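PDB 2VOA: exodeoxyribonuclease III from Archaeoglobus fulgidus, which cleaves DNA at abasic sites as an AP endonuclease and probably uses two magnesium or manganese ions per subunit. Local coordinates for residues G80-P85 and Y128-K133; T104-G109 and L121-R126; M147-E152 and E170-A175. The protein carries 1 engineered substitution. All coordinates share one frame; numbering follows the deposited sequence.

In the fold
The three contacts lie beside the mixed sheet that holds strands 77-79, 91-96, 99-105 and 141-144, in a DNase I-like fold. Interactions 1 and 2 share helix 115-134, and their centres lie about 11 Å apart; R126 ties them together by hydrogen bonds to S83 and P85. Interaction 3 brings in helix 170-180, its centre about 10 Å from that of interaction 2 and about 18 Å from that of interaction 1. In sequence, interaction 2 falls between the two segments of interaction 1, and interaction 3 follows both. A hydrogen bond from N148 to V106 O joins interactions 2 and 3, so the segment with predicted active-site Y105 and the loop with predicted metal ligand N148 are joined directly.

Interaction 1 of 3, residues G80-P85 and Y128-K133; sequences GLDSEP and YHYLQK
Y130 leaves helix 115-134 with its CB directed toward the loop between strands 77-79 and 91-96, and meets L81, then D82, and at its tip, through a water, G80. CG lies anti to the backbone N (chi1 172°), which sends the ring out from the helix. Its CB packs against L81 CD2 at 3.9 Å, and CG is equally close to that methyl. One step along the ring, CD1 has D82 OD1 3.3 Å away; this oxygen sits at the ring edge, near its plane, with the carboxylate turned 70° from the ring. At the tip, OH reaches G80 O through a water that lies 2.8 Å from Y130 OH and donates to the carbonyl, while R93 of strand 91-96 hydrogen-bonds the same hydroxyl. The second carboxylate oxygen of D82, OD2, is used by K133: it forms a short salt bridge of 2.5 Å with K133 NZ, the lysine arriving from the opposite direction and meeting the oxygen nearly along its C-O axis. A leucine at Y130 would probably leave R93 without its hydroxyl partner and break the water link to G80 O. D82 thus divides its two oxygens, OD1 against the ring edge and OD2 to the lysine, and because this ion pair joins two exposed residues, solvent would probably weaken it.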
loop_
_atom_site.group_PDB
_atom_site.type_symbol
_atom_site.label_atom_id
_atom_site.label_comp_id
_atom_site.label_asym_id
_atom_site.label_seq_id
_atom_site.Cartn_x
_atom_site.Cartn_y
_atom_site.Cartn_z
ATOM N N GLY A 80 -13.975 -27.732 0.553
ATOM C CA GLY A 80 -13.021 -28.671 1.156
ATOM C C GLY A 80 -13.061 -30.080 0.578
ATOM O O GLY A 80 -13.939 -30.427 -0.230
ATOM N N LEU A 81 -12.070 -30.879 0.966
ATOM C CA LEU A 81 -12.073 -32.310 0.695
ATOM C C LEU A 81 -13.162 -32.992 1.528
ATOM O O LEU A 81 -13.681 -32.393 2.473
ATOM C CB LEU A 81 -10.687 -32.893 0.997
ATOM C CG LEU A 81 -9.587 -32.510 -0.016
ATOM C CD1 LEU A 81 -8.205 -32.857 0.552
ATOM C CD2 LEU A 81 -9.809 -33.224 -1.359
ATOM N N ASP A 82 -13.523 -34.224 1.169
ATOM C CA ASP A 82 -14.575 -34.953 1.898
ATOM C C ASP A 82 -14.045 -35.840 3.042
ATOM O O ASP A 82 -14.733 -36.758 3.518
ATOM C CB ASP A 82 -15.447 -35.750 0.923
ATOM C CG ASP A 82 -14.664 -36.791 0.142
ATOM O OD1 ASP A 82 -13.425 -36.668 0.000
ATOM O OD2 ASP A 82 -15.300 -37.742 -0.355
ATOM N N SER A 83 -12.834 -35.542 3.502
ATOM C CA SER A 83 -12.242 -36.200 4.671
ATOM C C SER A 83 -11.394 -35.199 5.466
ATOM O O SER A 83 -11.013 -34.154 4.945
ATOM C CB SER A 83 -11.378 -37.390 4.239
ATOM O OG SER A 83 -10.308 -36.957 3.426
ATOM N N GLU A 84 -11.103 -35.546 6.717
ATOM C CA GLU A 84 -10.397 -34.682 7.663
ATOM C C GLU A 84 -8.875 -34.705 7.437
ATOM O O GLU A 84 -8.303 -35.779 7.225
ATOM C CB GLU A 84 -10.749 -35.140 9.088
ATOM C CG GLU A 84 -11.019 -34.014 10.063
ATOM C CD GLU A 84 -12.057 -33.026 9.546
ATOM O OE1 GLU A 84 -11.683 -31.852 9.290
ATOM O OE2 GLU A 84 -13.241 -33.423 9.366
ATOM N N PRO A 85 -8.204 -33.526 7.455
ATOM C CA PRO A 85 -8.713 -32.144 7.538
ATOM C C PRO A 85 -9.361 -31.719 6.227
ATOM O O PRO A 85 -8.760 -31.874 5.153
ATOM C CB PRO A 85 -7.454 -31.296 7.781
ATOM C CG PRO A 85 -6.347 -32.284 8.076
ATOM C CD PRO A 85 -6.734 -33.558 7.409
ATOM N N TYR A 128 -6.755 -37.179 -5.262
ATOM C CA TYR A 128 -6.949 -38.286 -6.209
ATOM C C TYR A 128 -8.240 -39.071 -5.935
ATOM O O TYR A 128 -9.088 -39.231 -6.816
ATOM C CB TYR A 128 -5.729 -39.241 -6.171
ATOM C CG TYR A 128 -5.929 -40.491 -7.014
ATOM C CD1 TYR A 128 -6.376 -41.684 -6.434
ATOM C CD2 TYR A 128 -5.695 -40.468 -8.396
ATOM C CE1 TYR A 128 -6.566 -42.833 -7.214
ATOM C CE2 TYR A 128 -5.884 -41.609 -9.187
ATOM C CZ TYR A 128 -6.330 -42.781 -8.580
ATOM O OH TYR A 128 -6.526 -43.922 -9.322
ATOM N N HIS A 129 -8.403 -39.530 -4.699
ATOM C CA HIS A 129 -9.571 -40.342 -4.361
ATOM C C HIS A 129 -10.861 -39.526 -4.432
ATOM O O HIS A 129 -11.899 -40.032 -4.885
ATOM C CB HIS A 129 -9.342 -41.032 -3.022
ATOM C CG HIS A 129 -8.263 -42.064 -3.094
ATOM N ND1 HIS A 129 -8.405 -43.225 -3.829
ATOM C CD2 HIS A 129 -7.014 -42.095 -2.574
ATOM C CE1 HIS A 129 -7.297 -43.941 -3.733
ATOM N NE2 HIS A 129 -6.434 -43.276 -2.984
ATOM N N TYR A 130 -10.764 -38.256 -4.050
ATOM C CA TYR A 130 -11.909 -37.343 -4.090
ATOM C C TYR A 130 -12.426 -37.152 -5.522
ATOM O O TYR A 130 -13.640 -37.284 -5.782
ATOM C CB TYR A 130 -11.552 -36.019 -3.404
ATOM C CG TYR A 130 -12.587 -34.919 -3.553
ATOM C CD1 TYR A 130 -13.723 -34.866 -2.744
ATOM C CD2 TYR A 130 -12.416 -33.919 -4.516
ATOM C CE1 TYR A 130 -14.676 -33.821 -2.897
ATOM C CE2 TYR A 130 -13.354 -32.898 -4.675
ATOM C CZ TYR A 130 -14.459 -32.849 -3.859
ATOM O OH TYR A 130 -15.383 -31.828 -4.028
ATOM N N LEU A 131 -11.512 -36.876 -6.450
ATOM C CA LEU A 131 -11.888 -36.671 -7.858
ATOM C C LEU A 131 -12.280 -37.967 -8.555
ATOM O O LEU A 131 -13.212 -37.978 -9.348
ATOM C CB LEU A 131 -10.762 -35.988 -8.609
ATOM C CG LEU A 131 -10.469 -34.582 -8.062
ATOM C CD1 LEU A 131 -9.182 -34.079 -8.704
ATOM C CD2 LEU A 131 -11.638 -33.597 -8.249
ATOM N N GLN A 132 -11.582 -39.061 -8.254
ATOM C CA GLN A 132 -11.965 -40.374 -8.783
ATOM C C GLN A 132 -13.416 -40.717 -8.410
ATOM O O GLN A 132 -14.163 -41.302 -9.214
ATOM C CB GLN A 132 -11.021 -41.453 -8.242
ATOM C CG GLN A 132 -11.259 -42.829 -8.815
ATOM C CD GLN A 132 -10.316 -43.854 -8.234
ATOM O OE1 GLN A 132 -10.140 -43.945 -7.007
ATOM N NE2 GLN A 132 -9.722 -44.661 -9.106
ATOM N N LYS A 133 -13.810 -40.347 -7.190
ATOM C CA LYS A 133 -15.120 -40.684 -6.640
ATOM C C LYS A 133 -16.236 -39.799 -7.194
ATOM O O LYS A 133 -17.373 -40.261 -7.376
ATOM C CB LYS A 133 -15.057 -40.598 -5.105
ATOM C CG LYS A 133 -16.382 -40.521 -4.387
ATOM C CD LYS A 133 -16.167 -40.561 -2.887
ATOM C CE LYS A 133 -17.146 -39.648 -2.176
ATOM N NZ LYS A 133 -16.909 -39.656 -0.700
HETATM O O HOH W 1 -16.294 -30.452 -1.750
#

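Interaction 2 of 3, residues T104-G109 and L121-R126; sequences TYVPQG and LQWLER. With nucleotides of chain D.
V106 and W123 bring the two backbones closest, with V106 CA and W123 CA 7.4 Å apart where the chain leaves strand 99-105 and passes helix 115-134. W123 directs its CB toward 104-109, and its indole receives P107 over one face: CD stands 3.7 Å from the centroid of the five-membered ring and 22° off its normal, a CH-pi contact displaced toward the rim. V106 has CG1 anti to its own N (chi1 173°), and its two methyls divide the work. CG2 touches W123 CZ3 at 3.8 Å, while CG1 meets L124 CD2 at 4.0 Å, the two side chains crossing at about a right angle. T104 closes the far end of the indole, its CB lying 4.1 Å from W123 CH2, at the ring edge and near its plane. Polar atoms of these residues find partners beyond the contact: W123 NE1 bonds D87, and T104 OG1 accepts from W143 NE1. Y105, a predicted active-site residue, has its CB directed away from the helix, and its OH approaches C5' of DC10 of chain D at 3.8 Å. Q108 also lies by the DNA, its CG 3.6 Å from O3' of the same nucleotide. Helix and strand belong to a beta-alpha-beta unit. No hydrogen bond crosses between the two segments, so dispersion and CH-pi packing join the helix to a segment that also borders the bound DNA.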
loop_
_atom_site.group_PDB
_atom_site.type_symbol
_atom_site.label_atom_id
_atom_site.label_comp_id
_atom_site.label_asym_id
_atom_site.label_seq_id
_atom_site.Cartn_x
_atom_site.Cartn_y
_atom_site.Cartn_z
ATOM N N THR A 104 -8.775 -25.628 -6.620
ATOM C CA THR A 104 -7.896 -26.044 -5.521
ATOM C C THR A 104 -6.690 -25.120 -5.349
ATOM O O THR A 104 -6.079 -24.650 -6.347
ATOM C CB THR A 104 -7.326 -27.492 -5.723
ATOM O OG1 THR A 104 -6.596 -27.531 -6.947
ATOM C CG2 THR A 104 -8.432 -28.537 -5.782
ATOM N N TYR A 105 -6.320 -24.910 -4.086
ATOM C CA TYR A 105 -5.066 -24.293 -3.740
ATOM C C TYR A 105 -4.290 -25.350 -2.952
ATOM O O TYR A 105 -4.505 -25.536 -1.745
ATOM C CB TYR A 105 -5.274 -22.990 -2.930
ATOM C CG TYR A 105 -3.985 -22.414 -2.432
ATOM C CD1 TYR A 105 -2.904 -22.223 -3.311
ATOM C CD2 TYR A 105 -3.813 -22.086 -1.075
ATOM C CE1 TYR A 105 -1.690 -21.723 -2.864
ATOM C CE2 TYR A 105 -2.606 -21.578 -0.605
ATOM C CZ TYR A 105 -1.542 -21.413 -1.500
ATOM O OH TYR A 105 -0.341 -20.924 -1.048
ATOM N N VAL A 106 -3.457 -26.103 -3.669
ATOM C CA VAL A 106 -2.741 -27.248 -3.096
ATOM C C VAL A 106 -1.683 -26.778 -2.103
ATOM O O VAL A 106 -1.019 -25.789 -2.344
ATOM C CB VAL A 106 -2.127 -28.067 -4.254
ATOM C CG1 VAL A 106 -1.207 -29.179 -3.734
ATOM C CG2 VAL A 106 -3.262 -28.627 -5.162
ATOM N N PRO A 107 -1.506 -27.495 -0.955
ATOM C CA PRO A 107 -0.400 -27.072 -0.049
ATOM C C PRO A 107 0.953 -26.953 -0.772
ATOM O O PRO A 107 1.357 -27.841 -1.531
ATOM C CB PRO A 107 -0.359 -28.190 1.013
ATOM C CG PRO A 107 -1.829 -28.662 1.060
ATOM C CD PRO A 107 -2.247 -28.646 -0.425
ATOM N N GLN A 108 1.641 -25.843 -0.542
ATOM C CA GLN A 108 2.919 -25.609 -1.220
ATOM C C GLN A 108 4.027 -26.587 -0.762
ATOM O O GLN A 108 4.781 -27.083 -1.588
ATOM C CB GLN A 108 3.352 -24.155 -1.046
ATOM C CG GLN A 108 4.537 -23.782 -1.925
ATOM C CD GLN A 108 5.876 -23.787 -1.189
ATOM O OE1 GLN A 108 5.956 -23.911 0.043
ATOM N NE2 GLN A 108 6.939 -23.621 -1.952
ATOM N N GLY A 109 4.096 -26.875 0.536
ATOM C CA GLY A 109 5.006 -27.913 1.051
ATOM C C GLY A 109 6.239 -27.444 1.812
ATOM O O GLY A 109 6.840 -28.239 2.541
ATOM N N LEU A 121 1.858 -34.183 0.074
ATOM C CA LEU A 121 1.751 -35.487 -0.615
ATOM C C LEU A 121 0.448 -36.167 -0.229
ATOM O O LEU A 121 -0.270 -36.675 -1.079
ATOM C CB LEU A 121 2.964 -36.384 -0.338
ATOM C CG LEU A 121 4.335 -35.830 -0.798
ATOM C CD1 LEU A 121 5.489 -36.798 -0.394
ATOM C CD2 LEU A 121 4.318 -35.532 -2.309
ATOM N N GLN A 122 0.141 -36.156 1.061
ATOM C CA GLN A 122 -1.110 -36.734 1.528
ATOM C C GLN A 122 -2.328 -36.035 0.904
ATOM O O GLN A 122 -3.327 -36.689 0.597
ATOM C CB GLN A 122 -1.142 -36.700 3.061
ATOM C CG GLN A 122 -0.129 -37.656 3.671
ATOM C CD GLN A 122 0.183 -37.352 5.132
ATOM O OE1 GLN A 122 1.193 -37.819 5.669
ATOM N NE2 GLN A 122 -0.672 -36.573 5.776
ATOM N N TRP A 123 -2.246 -34.708 0.715
ATOM C CA TRP A 123 -3.343 -33.899 0.147
ATOM C C TRP A 123 -3.587 -34.302 -1.301
ATOM O O TRP A 123 -4.729 -34.520 -1.710
ATOM C CB TRP A 123 -2.988 -32.416 0.188
ATOM C CG TRP A 123 -4.177 -31.484 0.378
ATOM C CD1 TRP A 123 -4.716 -31.098 1.574
ATOM C CD2 TRP A 123 -4.968 -30.845 -0.644
ATOM N NE1 TRP A 123 -5.779 -30.246 1.368
ATOM C CE2 TRP A 123 -5.957 -30.067 0.020
ATOM C CE3 TRP A 123 -4.931 -30.842 -2.053
ATOM C CZ2 TRP A 123 -6.913 -29.289 -0.681
ATOM C CZ3 TRP A 123 -5.870 -30.062 -2.749
ATOM C CH2 TRP A 123 -6.848 -29.299 -2.061
ATOM N N LEU A 124 -2.493 -34.461 -2.056
ATOM C CA LEU A 124 -2.596 -34.920 -3.449
ATOM C C LEU A 124 -3.163 -36.346 -3.547
ATOM O O LEU A 124 -3.940 -36.637 -4.460
ATOM C CB LEU A 124 -1.243 -34.810 -4.171
ATOM C CG LEU A 124 -0.807 -33.366 -4.492
ATOM C CD1 LEU A 124 0.655 -33.410 -4.934
ATOM C CD2 LEU A 124 -1.730 -32.690 -5.557
ATOM N N GLU A 125 -2.844 -37.209 -2.586
ATOM C CA GLU A 125 -3.424 -38.553 -2.570
ATOM C C GLU A 125 -4.933 -38.476 -2.244
ATOM O O GLU A 125 -5.768 -39.148 -2.863
ATOM C CB GLU A 125 -2.697 -39.443 -1.555
ATOM C CG GLU A 125 -3.348 -40.813 -1.305
ATOM C CD GLU A 125 -3.203 -41.797 -2.468
ATOM O OE1 GLU A 125 -3.702 -42.951 -2.331
ATOM O OE2 GLU A 125 -2.570 -41.451 -3.502
ATOM N N ARG A 126 -5.279 -37.659 -1.259
ATOM C CA ARG A 126 -6.693 -37.466 -0.917
ATOM C C ARG A 126 -7.453 -36.881 -2.101
ATOM O O ARG A 126 -8.563 -37.331 -2.400
ATOM C CB ARG A 126 -6.833 -36.588 0.326
ATOM C CG ARG A 126 -6.346 -37.272 1.605
ATOM C CD ARG A 126 -6.957 -36.592 2.817
ATOM N NE ARG A 126 -6.409 -35.261 3.070
ATOM C CZ ARG A 126 -7.101 -34.269 3.634
ATOM N NH1 ARG A 126 -8.368 -34.454 3.972
ATOM N NH2 ARG A 126 -6.537 -33.095 3.852
ATOM P P DC D 10 2.758 -21.461 3.462
ATOM O OP1 DC D 10 1.422 -22.048 3.161
ATOM O OP2 DC D 10 3.869 -22.311 3.983
ATOM O "O5'" DC D 10 3.273 -20.775 2.133
ATOM C "C5'" DC D 10 2.401 -19.963 1.370
ATOM C "C4'" DC D 10 3.227 -19.365 0.257
ATOM O "O4'" DC D 10 4.174 -18.420 0.807
ATOM C "C3'" DC D 10 4.084 -20.371 -0.500
ATOM O "O3'" DC D 10 3.793 -20.259 -1.868
ATOM C "C2'" DC D 10 5.540 -19.990 -0.222
ATOM C "C1'" DC D 10 5.378 -18.501 0.073
ATOM N N1 DC D 10 6.450 -17.834 0.878
ATOM C C2 DC D 10 6.860 -16.552 0.466
ATOM O O2 DC D 10 6.351 -16.032 -0.539
ATOM N N3 DC D 10 7.815 -15.907 1.184
ATOM C C4 DC D 10 8.347 -16.484 2.260
ATOM N N4 DC D 10 9.288 -15.788 2.909
ATOM C C5 DC D 10 7.948 -17.794 2.702
ATOM C C6 DC D 10 6.997 -18.425 1.990
#

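Interaction 3 of 3, residues M147-E152 and E170-A175; sequences MNVAPE and EDARRA
R173, V149 and P151 carry most of the buried surface where the loop after strand 141-144 runs past the first turns of helix 170-180. R173 contributes most: its chain bends at chi3 (70°) and the guanidinium turns its NE and NH2 edge to P151 O. NE donates at 2.9 Å to P151 O with an N-H...O angle of 156°, and NH2 donates to the same P151 O at 3.1 Å and 141°. The oxygen lies in the guanidinium plane, yet both nitrogens come from one face of the carbonyl, NE well above its plane and NH2 less tilted. The aliphatic part of the arginine is used too, R173 CG resting 3.7 Å from A150 O. Alongside, V149 has its CB directed toward the helix and lays CG1 against R173 CA at 4.0 Å, with CG2 facing A172 CB at 4.3 Å. P151 has its CB directed away from the helix segment, its side chain touching Y176 and K177, and engages R173 through its carbonyl. E152 OE2 is 4.1 Å from R173 NH2, too far for a salt bridge; its OE1 pairs instead with K177. One main-chain oxygen thus takes two N-H donors of a single guanidinium, which fixes that group's rotation, satisfies the carbonyl and joins helix 170-180 to the loop carrying N148, a predicted magnesium ligand and transition-state stabiliser.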
loop_
_atom_site.group_PDB
_atom_site.type_symbol
_atom_site.label_atom_id
_atom_site.label_comp_id
_atom_site.label_asym_id
_atom_site.label_seq_id
_atom_site.Cartn_x
_atom_site.Cartn_y
_atom_site.Cartn_z
ATOM N N MET A 147 -1.657 -25.393 -8.248
ATOM C CA MET A 147 -1.331 -26.778 -7.876
ATOM C C MET A 147 -0.043 -26.879 -7.079
ATOM O O MET A 147 0.234 -27.911 -6.462
ATOM C CB MET A 147 -1.212 -27.619 -9.167
ATOM C CG MET A 147 -2.454 -27.556 -10.109
ATOM S SD MET A 147 -4.032 -27.775 -9.243
ATOM C CE MET A 147 -5.108 -27.696 -10.676
ATOM N N ASN A 148 0.774 -25.827 -7.124
ATOM C CA ASN A 148 2.118 -25.880 -6.536
ATOM C C ASN A 148 2.869 -27.123 -6.996
ATOM O O ASN A 148 3.649 -27.724 -6.270
ATOM C CB ASN A 148 2.067 -25.762 -5.007
ATOM C CG ASN A 148 1.797 -24.332 -4.566
ATOM O OD1 ASN A 148 2.517 -23.410 -4.956
ATOM N ND2 ASN A 148 0.757 -24.144 -3.767
ATOM N N VAL A 149 2.646 -27.475 -8.256
ATOM C CA VAL A 149 3.396 -28.563 -8.880
ATOM C C VAL A 149 3.647 -28.174 -10.320
ATOM O O VAL A 149 2.708 -27.846 -11.053
ATOM C CB VAL A 149 2.621 -29.917 -8.857
ATOM C CG1 VAL A 149 3.394 -31.020 -9.626
ATOM C CG2 VAL A 149 2.349 -30.376 -7.420
ATOM N N ALA A 150 4.912 -28.242 -10.698
ATOM C CA ALA A 150 5.338 -28.059 -12.080
ATOM C C ALA A 150 5.635 -29.487 -12.583
ATOM O O ALA A 150 6.678 -30.084 -12.225
ATOM C CB ALA A 150 6.588 -27.198 -12.117
ATOM N N PRO A 151 4.693 -30.073 -13.352
ATOM C CA PRO A 151 4.793 -31.525 -13.598
ATOM C C PRO A 151 5.902 -31.971 -14.560
ATOM O O PRO A 151 6.401 -33.099 -14.425
ATOM C CB PRO A 151 3.420 -31.878 -14.193
ATOM C CG PRO A 151 2.984 -30.624 -14.888
ATOM C CD PRO A 151 3.493 -29.487 -13.994
ATOM N N GLU A 152 6.273 -31.111 -15.520
ATOM C CA GLU A 152 7.309 -31.474 -16.506
ATOM C C GLU A 152 8.482 -30.503 -16.457
ATOM O O GLU A 152 8.293 -29.370 -16.011
ATOM C CB GLU A 152 6.709 -31.460 -17.927
ATOM C CG GLU A 152 5.500 -32.395 -18.112
ATOM C CD GLU A 152 5.824 -33.864 -17.886
ATOM O OE1 GLU A 152 4.871 -34.631 -17.608
ATOM O OE2 GLU A 152 7.009 -34.276 -18.002
ATOM N N GLU A 170 10.277 -35.109 -7.153
ATOM C CA GLU A 170 9.695 -36.278 -7.799
ATOM C C GLU A 170 8.408 -36.777 -7.118
ATOM O O GLU A 170 7.471 -37.193 -7.812
ATOM C CB GLU A 170 10.744 -37.401 -7.929
ATOM C CG GLU A 170 11.146 -37.994 -6.625
ATOM C CD GLU A 170 12.100 -39.153 -6.795
ATOM O OE1 GLU A 170 13.259 -39.021 -6.357
ATOM O OE2 GLU A 170 11.686 -40.183 -7.377
ATOM N N ASP A 171 8.342 -36.737 -5.783
ATOM C CA ASP A 171 7.152 -37.296 -5.091
ATOM C C ASP A 171 5.889 -36.479 -5.386
ATOM O O ASP A 171 4.825 -37.038 -5.654
ATOM C CB ASP A 171 7.366 -37.426 -3.564
ATOM C CG ASP A 171 8.455 -38.446 -3.197
ATOM O OD1 ASP A 171 8.780 -39.342 -4.025
ATOM O OD2 ASP A 171 8.991 -38.348 -2.061
ATOM N N ALA A 172 6.021 -35.158 -5.348
ATOM C CA ALA A 172 4.905 -34.276 -5.672
ATOM C C ALA A 172 4.493 -34.406 -7.141
ATOM O O ALA A 172 3.291 -34.451 -7.457
ATOM C CB ALA A 172 5.255 -32.820 -5.332
ATOM N N ARG A 173 5.490 -34.425 -8.034
ATOM C CA ARG A 173 5.227 -34.585 -9.478
ATOM C C ARG A 173 4.472 -35.885 -9.726
ATOM O O ARG A 173 3.471 -35.879 -10.440
ATOM C CB ARG A 173 6.525 -34.561 -10.293
ATOM C CG ARG A 173 7.189 -33.179 -10.327
ATOM C CD ARG A 173 8.569 -33.270 -11.051
ATOM N NE ARG A 173 8.482 -33.504 -12.490
ATOM C CZ ARG A 173 9.456 -34.007 -13.244
ATOM N NH1 ARG A 173 10.615 -34.386 -12.705
ATOM N NH2 ARG A 173 9.266 -34.163 -14.546
ATOM N N ARG A 174 4.927 -36.981 -9.124
ATOM C CA ARG A 174 4.290 -38.288 -9.328
ATOM C C ARG A 174 2.835 -38.281 -8.797
ATOM O O ARG A 174 1.924 -38.817 -9.441
ATOM C CB ARG A 174 5.107 -39.396 -8.640
ATOM C CG ARG A 174 4.425 -40.764 -8.702
ATOM C CD ARG A 174 5.197 -41.873 -8.020
ATOM N NE ARG A 174 4.556 -43.154 -8.333
ATOM C CZ ARG A 174 4.989 -44.035 -9.239
ATOM N NH1 ARG A 174 6.104 -43.815 -9.939
ATOM N NH2 ARG A 174 4.303 -45.159 -9.440
ATOM N N ALA A 175 2.623 -37.686 -7.623
ATOM C CA ALA A 175 1.297 -37.655 -7.004
ATOM C C ALA A 175 0.317 -36.829 -7.828
ATOM O O ALA A 175 -0.846 -37.179 -7.979
ATOM C CB ALA A 175 1.371 -37.145 -5.567
#